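Local coordinates for protein auracyanin-B-2 (Chloroflexus aurantiacus, PDB 1QHQ) that carries electrons through a blue copper centre, probably as a soluble acceptor for the membrane-bound alternative complex III of a photosynthetic bacterium, at residues D67-V72 and G126-G131. Residues are numbered along the deposited sequence; the frame is centred on the assembly and turned at random.
Sequences DVAAAV and GHYLAG. With CU (copper (II) ion), chain B; SO4 (sulfate ion), chain E.
Between 67-72 and 126-131 a single side chain, Tyr128, reaches across, and what it touches there is Ala69 and Ala70. Its CG stands anti to the backbone N (chi1 171°), which sends the phenol away from its own turn and lets the ring reach the helix obliquely. Ala69 CB lies 3.7 Å from Tyr128 OH and 3.8 Å from Tyr128 CZ, while Tyr128 CE2 comes within 4.0 Å of Ala70 CA. Methyl groups suit these places because they let a bulky ring approach the helix backbone; Ala69 is also buried against Leu119 and Ile121 of strand 116-121. The phenol OH hydrogen-bonds to OD1 of Asp66, the first residue of helix 66-77. Next to the tyrosine, His127 faces the other way and binds copper through ND1 at 2.0 Å, completing with His57, Cys122 and Met132 the type I site of this cupredoxin. The turn from Tyr128 closes with Gly131 N bonded to Tyr128 O; at Gly131's phi of 107° a side chain would strike the carbonyl O of Ala130, which calls for glycine. No hydrogen bond joins the two segments, so the grip across them is van der Waals contact, while the Asp66 bond ties the ligand-bearing loop to the helix start.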
loop_
_atom_site.group_PDB
_atom_site.type_symbol
_atom_site.label_atom_id
_atom_site.label_comp_id
_atom_site.label_asym_id
_atom_site.label_seq_id
_atom_site.Cartn_x
_atom_site.Cartn_y
_atom_site.Cartn_z
ATOM N N ASP A 67 4.013 -11.016 -9.851
ATOM C CA ASP A 67 3.566 -10.708 -11.200
ATOM C C ASP A 67 2.496 -9.645 -11.216
ATOM O O ASP A 67 2.520 -8.682 -11.977
ATOM C CB ASP A 67 3.048 -11.981 -11.899
ATOM C CG ASP A 67 4.196 -12.893 -12.314
ATOM O OD1 ASP A 67 5.372 -12.499 -12.166
ATOM O OD2 ASP A 67 3.899 -14.014 -12.784
ATOM N N VAL A 68 1.539 -9.789 -10.279
ATOM C CA VAL A 68 0.483 -8.760 -10.159
ATOM C C VAL A 68 1.078 -7.457 -9.636
ATOM O O VAL A 68 0.767 -6.359 -10.143
ATOM C CB VAL A 68 -0.616 -9.310 -9.234
ATOM C CG1 VAL A 68 -1.562 -8.262 -8.725
ATOM C CG2 VAL A 68 -1.404 -10.397 -10.015
ATOM N N ALA A 69 2.004 -7.555 -8.707
ATOM C CA ALA A 69 2.654 -6.382 -8.124
ATOM C C ALA A 69 3.387 -5.584 -9.187
ATOM O O ALA A 69 3.405 -4.358 -9.154
ATOM C CB ALA A 69 3.580 -6.758 -6.982
ATOM N N ALA A 70 4.074 -6.296 -10.089
ATOM C CA ALA A 70 4.815 -5.622 -11.161
ATOM C C ALA A 70 3.874 -4.890 -12.078
ATOM O O ALA A 70 4.143 -3.741 -12.456
ATOM C CB ALA A 70 5.637 -6.655 -11.926
ATOM N N ALA A 71 2.710 -5.475 -12.364
ATOM C CA ALA A 71 1.700 -4.852 -13.181
ATOM C C ALA A 71 1.157 -3.573 -12.533
ATOM O O ALA A 71 1.105 -2.535 -13.179
ATOM C CB ALA A 71 0.550 -5.777 -13.535
ATOM N N VAL A 72 0.782 -3.673 -11.250
ATOM C CA VAL A 72 0.300 -2.487 -10.541
ATOM C C VAL A 72 1.425 -1.446 -10.450
ATOM O O VAL A 72 1.166 -0.266 -10.692
ATOM C CB VAL A 72 -0.252 -2.784 -9.148
ATOM C CG1 VAL A 72 -0.667 -1.514 -8.423
ATOM C CG2 VAL A 72 -1.417 -3.775 -9.218
ATOM N N GLY A 126 11.047 2.919 -8.638
ATOM C CA GLY A 126 12.194 2.248 -8.110
ATOM C C GLY A 126 12.085 1.528 -6.812
ATOM O O GLY A 126 12.891 0.642 -6.481
ATOM N N HIS A 127 11.132 1.911 -5.920
ATOM C CA HIS A 127 11.100 1.331 -4.597
ATOM C C HIS A 127 10.703 -0.137 -4.578
ATOM O O HIS A 127 11.320 -0.908 -3.848
ATOM C CB HIS A 127 10.107 2.177 -3.740
ATOM C CG HIS A 127 10.698 3.525 -3.438
ATOM N ND1 HIS A 127 10.181 4.325 -2.405
ATOM C CD2 HIS A 127 11.728 4.222 -3.941
ATOM C CE1 HIS A 127 10.916 5.441 -2.311
ATOM N NE2 HIS A 127 11.832 5.382 -3.208
ATOM N N TYR A 128 9.736 -0.501 -5.415
ATOM C CA TYR A 128 9.319 -1.919 -5.488
ATOM C C TYR A 128 10.453 -2.804 -5.983
ATOM O O TYR A 128 10.872 -3.729 -5.280
ATOM C CB TYR A 128 8.080 -2.033 -6.377
ATOM C CG TYR A 128 7.721 -3.484 -6.688
ATOM C CD1 TYR A 128 7.557 -4.399 -5.671
ATOM C CD2 TYR A 128 7.717 -3.923 -8.005
ATOM C CE1 TYR A 128 7.355 -5.743 -5.942
ATOM C CE2 TYR A 128 7.515 -5.272 -8.294
ATOM C CZ TYR A 128 7.287 -6.148 -7.266
ATOM O OH TYR A 128 7.128 -7.500 -7.542
ATOM N N LEU A 129 11.176 -2.307 -7.006
ATOM C CA LEU A 129 12.361 -3.076 -7.470
ATOM C C LEU A 129 13.471 -3.067 -6.465
ATOM O O LEU A 129 14.221 -4.072 -6.340
ATOM C CB LEU A 129 12.863 -2.512 -8.801
ATOM C CG LEU A 129 11.924 -2.633 -9.996
ATOM C CD1 LEU A 129 12.562 -1.976 -11.224
ATOM C CD2 LEU A 129 11.580 -4.081 -10.282
ATOM N N ALA A 130 13.577 -2.047 -5.609
ATOM C CA ALA A 130 14.560 -2.016 -4.571
ATOM C C ALA A 130 14.243 -2.889 -3.382
ATOM O O ALA A 130 15.027 -2.956 -2.431
ATOM C CB ALA A 130 14.920 -0.604 -4.152
ATOM N N GLY A 131 13.044 -3.514 -3.378
ATOM C CA GLY A 131 12.650 -4.414 -2.332
ATOM C C GLY A 131 11.580 -3.878 -1.369
ATOM O O GLY A 131 11.410 -4.504 -0.294
HETATM CU CU CU B . 8.591 3.966 -1.192
HETATM S S SO4 E . 0.924 -13.617 -9.114
HETATM O O1 SO4 E . 1.452 -12.232 -9.251
HETATM O O2 SO4 E . 0.441 -14.114 -10.452
HETATM O O3 SO4 E . -0.262 -13.623 -8.174
HETATM O O4 SO4 E . 1.989 -14.522 -8.586
#